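Local coordinates for protein extracellular invertase (Aspergillus kawachii, PDB 5XH8) that probably hydrolyses sucrose as a family 32 beta-fructofuranosidase and, with high transfructosylation activity, transfers fructosyl units to build fructooligosaccharides such as 1-kestose, at residues E552-A555 with F559-S562; P178-L183 with G300-N305; G52-G57 with D71-Y76; E483-T488 with A508-D513; A466-S471 with Q535-L540. One frame throughout, in Å; residues are numbered along the deposited sequence.

Contact 1: E552-A555 with F559-S562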
# COMPACT_ATOMS: atom_id res chain seq x y z
N GLU A 552 -5.92 -11.33 -40.64
CA GLU A 552 -7.08 -11.68 -39.84
C GLU A 552 -8.04 -12.52 -40.69
O GLU A 552 -8.47 -12.11 -41.78
CB GLU A 552 -7.77 -10.43 -39.30
CG GLU A 552 -6.85 -9.61 -38.38
CD GLU A 552 -7.56 -8.47 -37.65
OE1 GLU A 552 -8.73 -8.64 -37.25
OE2 GLU A 552 -6.93 -7.41 -37.43
N VAL A 553 -8.37 -13.70 -40.17
CA VAL A 553 -9.29 -14.63 -40.80
C VAL A 553 -10.58 -14.68 -39.98
O VAL A 553 -10.56 -15.08 -38.82
CB VAL A 553 -8.66 -16.04 -40.85
CG1 VAL A 553 -9.61 -17.02 -41.54
CG2 VAL A 553 -7.31 -15.98 -41.56
N TYR A 554 -11.69 -14.26 -40.59
CA TYR A 554 -13.02 -14.35 -40.03
C TYR A 554 -13.87 -15.42 -40.75
O TYR A 554 -13.74 -15.61 -41.98
CB TYR A 554 -13.73 -13.01 -40.13
CG TYR A 554 -13.06 -11.86 -39.37
CD1 TYR A 554 -12.01 -11.13 -39.93
CD2 TYR A 554 -13.52 -11.49 -38.11
CE1 TYR A 554 -11.41 -10.08 -39.24
CE2 TYR A 554 -12.94 -10.42 -37.41
CZ TYR A 554 -11.88 -9.73 -37.96
OH TYR A 554 -11.34 -8.68 -37.25
N ALA A 555 -14.76 -16.07 -39.99
CA ALA A 555 -15.74 -17.02 -40.56
C ALA A 555 -17.09 -16.97 -39.86
O ALA A 555 -17.16 -17.02 -38.61
CB ALA A 555 -15.19 -18.44 -40.56
N PHE A 559 -16.08 -16.52 -35.75
CA PHE A 559 -14.76 -17.11 -35.72
C PHE A 559 -13.76 -16.05 -36.11
O PHE A 559 -14.00 -15.31 -37.05
CB PHE A 559 -14.67 -18.26 -36.70
CG PHE A 559 -13.31 -18.86 -36.80
CD1 PHE A 559 -12.37 -18.38 -37.71
CD2 PHE A 559 -12.96 -19.92 -35.99
CE1 PHE A 559 -11.11 -18.94 -37.80
CE2 PHE A 559 -11.71 -20.49 -36.07
CZ PHE A 559 -10.79 -20.01 -36.99
N ALA A 560 -12.64 -16.00 -35.38
CA ALA A 560 -11.50 -15.16 -35.76
C ALA A 560 -10.18 -15.82 -35.43
O ALA A 560 -10.02 -16.37 -34.34
CB ALA A 560 -11.58 -13.79 -35.08
N LEU A 561 -9.24 -15.75 -36.38
CA LEU A 561 -7.89 -16.28 -36.23
C LEU A 561 -6.92 -15.30 -36.91
O LEU A 561 -7.04 -15.03 -38.11
CB LEU A 561 -7.79 -17.64 -36.90
CG LEU A 561 -6.39 -18.28 -37.06
CD1 LEU A 561 -5.69 -18.47 -35.75
CD2 LEU A 561 -6.53 -19.64 -37.72
N SER A 562 -5.96 -14.78 -36.14
CA SER A 562 -5.06 -13.74 -36.64
C SER A 562 -3.61 -14.07 -36.39
O SER A 562 -3.26 -14.68 -35.38
CB SER A 562 -5.43 -12.38 -36.05
OG SER A 562 -6.83 -12.20 -36.07
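Glu552 opens the pairing opposite Ser562: its CG lies 3.5 Å from Ser562 OG, so the aliphatic part of the acid runs alongside the hydroxyl. CG stands anti to the carbonyl carbon (chi1 -62°) and the chain continues extended, which carries the carboxylate off the sheet toward strand 366-385. There OE1 forms a salt bridge with Arg374, while OE2 accepts from His31 and from the backbone of Leu372. Ser562 OG also reaches Arg374, as well as Asp313.

Val553 turns to the other side of the sheet and forms a hydrogen-bonded pair with Leu561, Val553 N giving to Leu561 O at 2.8 Å and Leu561 N returning to Val553 O at 2.9 Å. Val553 CB and Leu561 CB are 4.3 Å apart. Val553 O also takes the CA-H of Ala560, with Ala560 CA at 3.2 Å. The segments form an antiparallel beta hairpin in the C-terminal beta-sandwich of this GH32 enzyme. The side bearing Val553, Phe559 and Leu561 meets strand 497-501 of the second sheet, and the side bearing Glu552, Tyr554 and Ser562 meets strand 366-385 of the propeller domain.

Tyr554 sets CD2 4.3 Å from Ala560 CB. Its OH makes a weak bond to Glu552 OE1 and is also bonded to Arg374 NE, joining the charged cluster between the domains. Ala555 N donates to Phe559 O at 3.1 Å. Ala555 CB packs 3.9 Å from Phe559 CB, and the phenyl ring of Phe559 goes on to meet Trp314.

Contact 2: P178-L183 with G300-N305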
# COMPACT_ATOMS: atom_id res chain seq x y z
N PRO A 178 -27.12 -3.87 -14.30
CA PRO A 178 -28.35 -3.86 -13.44
C PRO A 178 -28.76 -5.23 -12.93
O PRO A 178 -29.44 -5.30 -11.90
CB PRO A 178 -29.43 -3.23 -14.35
CG PRO A 178 -28.93 -3.48 -15.74
CD PRO A 178 -27.42 -3.44 -15.68
N THR A 179 -28.30 -6.31 -13.57
CA THR A 179 -28.54 -7.65 -13.06
C THR A 179 -27.80 -7.84 -11.74
O THR A 179 -28.40 -8.30 -10.76
CB THR A 179 -28.14 -8.75 -14.05
OG1 THR A 179 -28.77 -8.48 -15.30
CG2 THR A 179 -28.55 -10.14 -13.58
N LEU A 180 -26.52 -7.47 -11.72
CA LEU A 180 -25.77 -7.44 -10.46
C LEU A 180 -26.40 -6.48 -9.44
O LEU A 180 -26.45 -6.81 -8.26
CB LEU A 180 -24.29 -7.07 -10.68
CG LEU A 180 -23.40 -8.02 -11.48
CD1 LEU A 180 -21.95 -7.56 -11.44
CD2 LEU A 180 -23.50 -9.45 -10.97
N ASP A 181 -26.86 -5.31 -9.88
CA ASP A 181 -27.49 -4.37 -8.93
C ASP A 181 -28.68 -5.04 -8.21
O ASP A 181 -28.78 -4.99 -6.98
CB ASP A 181 -27.99 -3.09 -9.61
CG ASP A 181 -26.87 -2.22 -10.17
OD1 ASP A 181 -25.68 -2.38 -9.80
OD2 ASP A 181 -27.24 -1.32 -10.95
N SER A 182 -29.54 -5.69 -9.00
CA SER A 182 -30.71 -6.39 -8.46
C SER A 182 -30.31 -7.52 -7.51
O SER A 182 -30.81 -7.57 -6.38
CB SER A 182 -31.60 -6.92 -9.59
OG SER A 182 -32.46 -7.91 -9.08
N LEU A 183 -29.39 -8.39 -7.93
CA LEU A 183 -28.98 -9.52 -7.10
C LEU A 183 -28.27 -9.11 -5.79
O LEU A 183 -28.41 -9.81 -4.77
CB LEU A 183 -28.03 -10.44 -7.86
CG LEU A 183 -28.60 -11.42 -8.87
CD1 LEU A 183 -27.45 -12.03 -9.65
CD2 LEU A 183 -29.41 -12.52 -8.20
N GLY A 300 -26.06 -16.29 -1.09
CA GLY A 300 -25.20 -15.52 -0.18
C GLY A 300 -24.24 -14.65 -0.99
O GLY A 300 -24.34 -13.43 -0.97
N SER A 301 -23.31 -15.28 -1.73
CA SER A 301 -22.42 -14.53 -2.63
C SER A 301 -22.73 -14.80 -4.10
O SER A 301 -23.18 -15.88 -4.49
CB SER A 301 -20.97 -14.84 -2.34
OG SER A 301 -20.72 -16.21 -2.56
N VAL A 302 -22.49 -13.78 -4.92
CA VAL A 302 -22.78 -13.85 -6.34
C VAL A 302 -21.76 -14.75 -7.08
O VAL A 302 -20.59 -14.86 -6.69
CB VAL A 302 -22.90 -12.44 -6.94
CG1 VAL A 302 -21.53 -11.80 -7.14
CG2 VAL A 302 -23.68 -12.46 -8.23
N SER A 303 -22.24 -15.39 -8.13
CA SER A 303 -21.48 -16.39 -8.86
C SER A 303 -21.77 -16.28 -10.36
O SER A 303 -22.93 -16.13 -10.76
CB SER A 303 -21.91 -17.76 -8.38
OG SER A 303 -20.81 -18.61 -8.40
N PHE A 304 -20.71 -16.37 -11.18
CA PHE A 304 -20.82 -16.43 -12.64
C PHE A 304 -20.63 -17.89 -13.02
O PHE A 304 -19.64 -18.50 -12.66
CB PHE A 304 -19.72 -15.56 -13.26
CG PHE A 304 -19.62 -15.66 -14.76
CD1 PHE A 304 -20.50 -14.98 -15.58
CD2 PHE A 304 -18.60 -16.40 -15.35
CE1 PHE A 304 -20.40 -15.05 -16.97
CE2 PHE A 304 -18.49 -16.47 -16.73
CZ PHE A 304 -19.39 -15.80 -17.55
N ASN A 305 -21.60 -18.46 -13.72
CA ASN A 305 -21.63 -19.91 -14.00
C ASN A 305 -21.57 -20.09 -15.52
O ASN A 305 -22.57 -19.83 -16.21
CB ASN A 305 -22.90 -20.54 -13.41
CG ASN A 305 -23.06 -20.20 -11.93
OD1 ASN A 305 -22.31 -20.69 -11.11
ND2 ASN A 305 -23.98 -19.30 -11.61
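Leu180, Leu183 and Val302 make the whole of this contact, and it is purely apolar. Both leucines present one methyl to a single branch of the valine: Leu180 CD2 is 4.1 Å from Val302 CG2, and Leu183 CD1 stands equally far, 4.1 Å, from that same Val302 CG2. Each leucine crosses the valine at roughly a right angle. With CG1 of Val302 between the backbone N and the carbonyl carbon (chi1 77°), CG2 is swung opposite the backbone N and faces the helix. Val296 on strand 286-298 touches all three side chains, and Trp225 adds its surface to Leu180 and Val302, so the group continues into both neighbouring sheets.

Hydrogen bonding runs within and around the segments, with none directly between them. In the first helical turn Leu183 N donates to Thr179 O at 3.0 Å and Ser182 N to Pro178 O at 2.9 Å, which keeps Leu180 and Leu183, three residues apart, on a common side. Arg298 links the two segments from outside, bonding Leu183 O through NH1 and Gly300 O through NE.

Helix 178-184 connects the first two strands of one four-stranded antiparallel sheet, whereas Val302 belongs with strand 302-311 of the antiparallel sheet that follows in the chain. Lateral packing between successive blades in this way belongs to the N-terminal beta-propeller of family 32 glycoside hydrolases.

Contact 3: G52-G57 with D71-Y76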
# COMPACT_ATOMS: atom_id res chain seq x y z
N GLY A 52 -18.41 12.97 -27.31
CA GLY A 52 -18.70 11.80 -28.08
C GLY A 52 -17.50 11.07 -28.70
O GLY A 52 -17.72 10.03 -29.33
N LEU A 53 -16.27 11.56 -28.52
CA LEU A 53 -15.07 10.89 -29.07
C LEU A 53 -14.79 9.62 -28.32
O LEU A 53 -14.90 9.59 -27.09
CB LEU A 53 -13.82 11.74 -28.94
CG LEU A 53 -13.59 12.91 -29.85
CD1 LEU A 53 -12.33 13.65 -29.40
CD2 LEU A 53 -13.48 12.43 -31.28
N PHE A 54 -14.38 8.61 -29.07
CA PHE A 54 -13.98 7.36 -28.50
C PHE A 54 -12.46 7.32 -28.37
O PHE A 54 -11.73 7.47 -29.36
CB PHE A 54 -14.48 6.21 -29.35
CG PHE A 54 -14.26 4.87 -28.72
CD1 PHE A 54 -14.80 4.59 -27.45
CD2 PHE A 54 -13.52 3.90 -29.35
CE1 PHE A 54 -14.62 3.35 -26.86
CE2 PHE A 54 -13.33 2.67 -28.76
CZ PHE A 54 -13.88 2.38 -27.51
N HIS A 55 -12.00 7.09 -27.14
CA HIS A 55 -10.58 7.03 -26.81
C HIS A 55 -10.18 5.58 -26.73
O HIS A 55 -10.86 4.80 -26.07
CB HIS A 55 -10.32 7.67 -25.45
CG HIS A 55 -10.50 9.15 -25.45
ND1 HIS A 55 -9.51 10.02 -25.05
CD2 HIS A 55 -11.55 9.92 -25.83
CE1 HIS A 55 -9.94 11.26 -25.18
NE2 HIS A 55 -11.18 11.23 -25.64
N VAL A 56 -9.09 5.22 -27.42
CA VAL A 56 -8.44 3.93 -27.29
C VAL A 56 -7.09 4.10 -26.55
O VAL A 56 -6.43 5.14 -26.69
CB VAL A 56 -8.22 3.20 -28.65
CG1 VAL A 56 -9.54 2.96 -29.37
CG2 VAL A 56 -7.28 3.97 -29.56
N GLY A 57 -6.67 3.09 -25.81
CA GLY A 57 -5.42 3.13 -25.05
C GLY A 57 -4.69 1.82 -25.21
O GLY A 57 -5.28 0.81 -25.62
N ASP A 71 -13.35 9.65 -34.19
CA ASP A 71 -14.70 10.18 -34.31
C ASP A 71 -15.57 9.36 -35.23
O ASP A 71 -16.73 9.71 -35.43
CB ASP A 71 -14.71 11.67 -34.72
CG ASP A 71 -14.19 11.91 -36.14
OD1 ASP A 71 -14.41 11.10 -37.03
OD2 ASP A 71 -13.55 12.95 -36.34
N ASP A 72 -15.02 8.28 -35.79
CA ASP A 72 -15.76 7.47 -36.76
C ASP A 72 -15.63 5.95 -36.56
O ASP A 72 -16.29 5.16 -37.25
CB ASP A 72 -15.33 7.88 -38.18
CG ASP A 72 -13.81 7.69 -38.43
OD1 ASP A 72 -13.13 7.10 -37.55
OD2 ASP A 72 -13.30 8.12 -39.48
N LEU A 73 -14.79 5.54 -35.59
CA LEU A 73 -14.44 4.14 -35.38
C LEU A 73 -13.85 3.47 -36.64
O LEU A 73 -14.05 2.28 -36.90
CB LEU A 73 -15.60 3.33 -34.78
CG LEU A 73 -15.20 2.05 -34.02
CD1 LEU A 73 -14.42 2.36 -32.74
CD2 LEU A 73 -16.41 1.19 -33.70
N ALA A 74 -13.06 4.26 -37.36
CA ALA A 74 -12.32 3.79 -38.54
C ALA A 74 -10.92 4.34 -38.53
O ALA A 74 -9.95 3.58 -38.64
CB ALA A 74 -13.04 4.20 -39.81
N THR A 75 -10.82 5.66 -38.37
CA THR A 75 -9.56 6.37 -38.38
C THR A 75 -9.28 6.99 -37.00
O THR A 75 -10.19 7.26 -36.22
CB THR A 75 -9.59 7.51 -39.40
OG1 THR A 75 -10.58 8.47 -39.00
CG2 THR A 75 -9.90 6.98 -40.81
N TYR A 76 -8.00 7.25 -36.75
CA TYR A 76 -7.52 7.66 -35.42
C TYR A 76 -6.61 8.87 -35.49
O TYR A 76 -5.94 9.10 -36.51
CB TYR A 76 -6.79 6.48 -34.75
CG TYR A 76 -7.66 5.27 -34.66
CD1 TYR A 76 -7.73 4.37 -35.72
CD2 TYR A 76 -8.45 5.02 -33.53
CE1 TYR A 76 -8.56 3.26 -35.67
CE2 TYR A 76 -9.27 3.90 -33.47
CZ TYR A 76 -9.32 3.02 -34.54
OH TYR A 76 -10.11 1.89 -34.51
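Phe54 reaches across to Leu73 with one side of its ring. From CB, which points at the 71-76 loop, CG departs opposite the backbone N (chi1 -172°). The Phe54 ring then brings CD2 to 3.8 Å and CE2 to 4.1 Å from Leu73 CD1, a methyl that approaches obliquely. Elsewhere the Phe54 side chain touches His45, Thr47 and Thr70 of the adjoining strands, while Leu73 continues onto Ile343 and Tyr345 of strand 341-348.

Two further contacts flank this pair. Leu53 lays CD2 3.7 Å from Asp71 CB, beside the aliphatic root of an aspartate whose carboxylate forms a salt bridge with Lys335. Val56 CG1 meets Tyr76 CE2 at 4.2 Å, and the Tyr76 hydroxyl is bonded to that of Tyr345.

The loop holds its own shape through Asp72. Asp72 OD1 accepts from Ala74 N and from Thr75 N, each at 2.8 Å and from the same face of the carboxylate plane, and OD2 takes the Thr75 hydroxyl. The bond from Ala74 N makes an Asx turn and that from Thr75 N completes an Asx motif, within the loop between strands 65-70 and 77-78, the last two in the up-and-down antiparallel order of a beta-propeller blade.

Contact 4: E483-T488 with A508-D513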
# COMPACT_ATOMS: atom_id res chain seq x y z
N GLU A 483 7.04 -17.15 -56.89
CA GLU A 483 7.85 -18.37 -57.02
C GLU A 483 8.58 -18.73 -55.71
O GLU A 483 8.80 -19.90 -55.43
CB GLU A 483 8.83 -18.27 -58.20
CG GLU A 483 10.21 -17.71 -57.90
CD GLU A 483 11.24 -18.01 -59.00
OE1 GLU A 483 11.79 -19.13 -59.06
OE2 GLU A 483 11.51 -17.09 -59.81
N HIS A 484 8.93 -17.72 -54.90
CA HIS A 484 9.70 -17.94 -53.67
C HIS A 484 8.88 -18.08 -52.37
O HIS A 484 9.40 -18.54 -51.37
CB HIS A 484 10.71 -16.82 -53.51
CG HIS A 484 11.72 -16.77 -54.60
ND1 HIS A 484 12.66 -17.78 -54.79
CD2 HIS A 484 11.94 -15.86 -55.58
CE1 HIS A 484 13.41 -17.48 -55.84
NE2 HIS A 484 13.00 -16.33 -56.34
N GLU A 485 7.61 -17.65 -52.38
CA GLU A 485 6.79 -17.59 -51.15
C GLU A 485 5.33 -17.91 -51.43
O GLU A 485 4.84 -17.72 -52.55
CB GLU A 485 6.84 -16.18 -50.52
CG GLU A 485 8.23 -15.69 -50.14
CD GLU A 485 8.28 -14.21 -49.78
OE1 GLU A 485 7.78 -13.35 -50.54
OE2 GLU A 485 8.89 -13.88 -48.74
N SER A 486 4.64 -18.37 -50.39
CA SER A 486 3.20 -18.55 -50.42
C SER A 486 2.66 -18.77 -49.01
O SER A 486 3.34 -19.32 -48.14
CB SER A 486 2.81 -19.77 -51.29
OG SER A 486 3.37 -20.95 -50.76
N THR A 487 1.41 -18.41 -48.81
CA THR A 487 0.71 -18.71 -47.57
C THR A 487 -0.60 -19.39 -47.91
O THR A 487 -1.30 -18.92 -48.80
CB THR A 487 0.44 -17.40 -46.81
OG1 THR A 487 1.69 -16.77 -46.51
CG2 THR A 487 -0.33 -17.68 -45.54
N THR A 488 -0.94 -20.44 -47.18
CA THR A 488 -2.18 -21.18 -47.46
C THR A 488 -3.08 -21.17 -46.25
O THR A 488 -2.65 -21.48 -45.14
CB THR A 488 -1.88 -22.62 -47.92
OG1 THR A 488 -0.92 -22.56 -48.96
CG2 THR A 488 -3.11 -23.26 -48.49
N ALA A 508 12.44 -14.32 -45.77
CA ALA A 508 13.27 -13.79 -44.67
C ALA A 508 13.45 -14.75 -43.51
O ALA A 508 14.50 -14.75 -42.86
CB ALA A 508 12.72 -12.46 -44.18
N ALA A 509 12.47 -15.61 -43.26
CA ALA A 509 12.59 -16.66 -42.23
C ALA A 509 13.71 -17.67 -42.47
O ALA A 509 14.14 -18.35 -41.54
CB ALA A 509 11.27 -17.41 -42.06
N ARG A 510 14.18 -17.76 -43.72
CA ARG A 510 15.27 -18.65 -44.11
C ARG A 510 16.63 -18.02 -43.84
O ARG A 510 17.60 -18.73 -43.74
CB ARG A 510 15.15 -19.02 -45.61
CG ARG A 510 13.83 -19.69 -45.98
CD ARG A 510 13.50 -19.73 -47.47
NE ARG A 510 12.04 -19.82 -47.63
CZ ARG A 510 11.33 -19.43 -48.70
NH1 ARG A 510 11.91 -18.93 -49.79
NH2 ARG A 510 10.00 -19.53 -48.66
N THR A 511 16.69 -16.68 -43.78
CA THR A 511 17.95 -15.96 -43.56
C THR A 511 18.10 -15.34 -42.18
O THR A 511 19.18 -14.91 -41.82
CB THR A 511 18.07 -14.79 -44.55
OG1 THR A 511 17.05 -13.80 -44.28
CG2 THR A 511 17.89 -15.30 -45.97
N THR A 512 17.02 -15.30 -41.41
CA THR A 512 16.95 -14.50 -40.19
C THR A 512 16.27 -15.29 -39.07
O THR A 512 15.25 -15.94 -39.31
CB THR A 512 16.18 -13.20 -40.49
OG1 THR A 512 16.73 -12.55 -41.67
CG2 THR A 512 16.23 -12.25 -39.29
N ASP A 513 16.82 -15.23 -37.86
CA ASP A 513 16.20 -15.84 -36.69
C ASP A 513 14.95 -15.05 -36.22
O ASP A 513 14.81 -13.86 -36.50
CB ASP A 513 17.19 -15.90 -35.52
CG ASP A 513 18.41 -16.78 -35.81
OD1 ASP A 513 18.26 -17.84 -36.43
OD2 ASP A 513 19.51 -16.39 -35.42
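The guanidinium group of Arg510 meets the backbone carbonyl of His484 end-on, with both terminal nitrogens directed at a single oxygen. Arg510 NH2 donates to His484 O at 2.9 Å, nearly along the C=O axis, and NH1 to the same His484 O at 3.0 Å, from further off that axis. The oxygen lies in the guanidinium plane, 2° out of it, so the two-nitrogen grip on one oxygen comes at the edge of the flat group and uses one N-H from each nitrogen. With CG anti to the carbonyl carbon (chi1 -58°) and the chain extended from CG to NE, Arg510 spans the distance between two backbones that never come close.

His484 contributes its main chain here; its imidazole is turned elsewhere and stacks on Tyr569, with Glu483 CG 3.4 Å above the plane of one face, toward the rim. Glu485 reaches Arg510 only marginally, Glu485 CG standing 4.5 Å from Arg510 NH2. Glu485 OE2 remains 5.8 Å from Arg510 NH2, too far for a salt bridge, although the opposite charges may still attract weakly. The carboxylate is instead held by Ser572 and by backbone nitrogens of Trp568, Tyr569 and Ala507.

The contact lies towards the surface of the C-terminal beta-sandwich. It joins the turn between strands 474-481 and 487-492 to the long loop that leads from strand 497-501 to strand 520-523, all four being strands of one antiparallel sheet.

Contact 5: A466-S471 with Q535-L540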
# COMPACT_ATOMS: atom_id res chain seq x y z
N ALA A 466 -22.12 -33.62 -48.53
CA ALA A 466 -22.28 -34.47 -47.33
C ALA A 466 -21.07 -35.34 -47.02
O ALA A 466 -20.72 -35.53 -45.85
CB ALA A 466 -23.53 -35.34 -47.45
N SER A 467 -20.41 -35.85 -48.06
CA SER A 467 -19.24 -36.72 -47.90
C SER A 467 -17.96 -36.04 -47.38
O SER A 467 -17.03 -36.73 -47.00
CB SER A 467 -18.91 -37.41 -49.22
OG SER A 467 -18.75 -36.46 -50.25
N ALA A 468 -17.90 -34.71 -47.39
CA ALA A 468 -16.75 -33.98 -46.80
C ALA A 468 -16.61 -34.24 -45.30
O ALA A 468 -15.49 -34.36 -44.79
CB ALA A 468 -16.85 -32.49 -47.09
N ARG A 469 -17.75 -34.37 -44.61
CA ARG A 469 -17.79 -34.65 -43.16
C ARG A 469 -16.88 -35.82 -42.78
O ARG A 469 -16.87 -36.84 -43.45
CB ARG A 469 -19.24 -34.93 -42.74
CG ARG A 469 -19.49 -35.11 -41.25
CD ARG A 469 -19.54 -33.79 -40.51
NE ARG A 469 -20.63 -32.90 -40.91
CZ ARG A 469 -20.74 -31.61 -40.54
NH1 ARG A 469 -19.83 -31.05 -39.74
NH2 ARG A 469 -21.76 -30.87 -40.97
N GLY A 470 -16.09 -35.65 -41.73
CA GLY A 470 -15.15 -36.67 -41.27
C GLY A 470 -14.05 -37.09 -42.23
O GLY A 470 -13.35 -38.06 -41.95
N SER A 471 -13.87 -36.38 -43.35
CA SER A 471 -12.94 -36.81 -44.41
C SER A 471 -11.63 -36.06 -44.35
O SER A 471 -11.45 -35.15 -43.52
CB SER A 471 -13.57 -36.55 -45.78
OG SER A 471 -13.35 -35.21 -46.19
N GLN A 535 -31.32 -30.78 -46.43
CA GLN A 535 -30.26 -30.80 -45.43
C GLN A 535 -28.89 -30.70 -46.09
O GLN A 535 -28.56 -31.52 -46.96
CB GLN A 535 -30.31 -32.10 -44.60
CG GLN A 535 -29.11 -32.27 -43.67
CD GLN A 535 -29.24 -33.45 -42.74
OE1 GLN A 535 -30.32 -33.75 -42.24
NE2 GLN A 535 -28.12 -34.12 -42.48
N ALA A 536 -28.09 -29.73 -45.66
CA ALA A 536 -26.73 -29.53 -46.17
C ALA A 536 -25.72 -29.23 -45.05
O ALA A 536 -26.10 -28.82 -43.95
CB ALA A 536 -26.72 -28.40 -47.20
N ILE A 537 -24.44 -29.43 -45.35
CA ILE A 537 -23.39 -28.87 -44.51
C ILE A 537 -23.44 -27.36 -44.69
O ILE A 537 -23.52 -26.85 -45.82
CB ILE A 537 -21.99 -29.39 -44.86
CG1 ILE A 537 -21.93 -30.92 -44.64
CG2 ILE A 537 -20.94 -28.66 -44.03
CD1 ILE A 537 -20.59 -31.54 -44.96
N GLU A 538 -23.43 -26.65 -43.57
CA GLU A 538 -23.39 -25.18 -43.53
C GLU A 538 -22.30 -24.58 -44.43
O GLU A 538 -21.19 -25.09 -44.50
CB GLU A 538 -23.15 -24.75 -42.08
CG GLU A 538 -23.25 -23.26 -41.81
CD GLU A 538 -23.13 -22.93 -40.34
OE1 GLU A 538 -22.70 -23.78 -39.52
OE2 GLU A 538 -23.47 -21.80 -40.00
N THR A 539 -22.62 -23.49 -45.12
CA THR A 539 -21.65 -22.77 -45.94
C THR A 539 -20.55 -22.10 -45.06
O THR A 539 -20.84 -21.59 -43.96
CB THR A 539 -22.38 -21.76 -46.86
OG1 THR A 539 -23.12 -22.49 -47.85
CG2 THR A 539 -21.42 -20.82 -47.57
N LEU A 540 -19.31 -22.16 -45.53
CA LEU A 540 -18.18 -21.46 -44.90
C LEU A 540 -18.10 -20.09 -45.53
O LEU A 540 -17.75 -19.96 -46.71
CB LEU A 540 -16.87 -22.22 -45.13
CG LEU A 540 -15.58 -21.54 -44.64
CD1 LEU A 540 -15.63 -21.31 -43.13
CD2 LEU A 540 -14.37 -22.37 -45.04
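Ile537 sits at the centre of this contact, touched from two directions by the 466-471 loop. Ile537 CD1 reaches into the bend of the loop, 4.1 Å from Ala466 O, 4.0 Å from Arg469 N and 4.4 Å from Ala468 CB. Along its flank, Arg469 NH2 lies 3.7 Å from Ile537 CG1 and 3.9 Å from Ile537 CG2. The loop backbone thus meets the tip of the isoleucine, and the guanidinium end of the arginine, which crosses it obliquely, meets its flank. No hydrogen bond links the two segments.

The arginine gets there by folding back: its chain bends at chi2 (79°) and again at chi3 (63°), bringing the charged end over the strand. Two outside partners then fix the guanidinium, Leu526 O through NH1 and Asp528 through a salt bridge from NH2. Asp528 also touches Ile537, so the acid that positions the arginine helps to enclose the isoleucine as well.

Further out, the loop is shaped by a type II beta turn from Ala468 to Ser471, with Gly470 adopting the positive phi (62°) of its third position. Ala468 O accepts twice from the same face of its plane, from Ser471 N at 3.0 Å and from Ser471 OG at 2.7 Å. Ser471 OG is bonded in addition to Leu473 N.

The loop connects strands 455-463 and 474-481, which belong to the two different sheets of the C-terminal beta-sandwich, and it packs where strand 534-547 runs between its neighbours 528-531 and 455-463.

Contacts 3 and 2 come first along the chain and lie in the N-terminal propeller, their centres 32 Å apart on separate blades. The other three belong to the C-terminal beta-sandwich. Contacts 5 and 1 share one antiparallel sheet, in which strands 534-547 and 550-555 are neighbours, and they touch where Ala555 CB lies 3.9 Å from Leu540 CD1. Contact 4 falls within the chain between the two segments of contact 5, yet sits about 33 Å from it, centre to centre, on loops of the other sheet. Contact 1 is the most central and faces the propeller, whereas contacts 2 and 4, whose centres are 52 Å apart, mark opposite sides of the two-domain molecule.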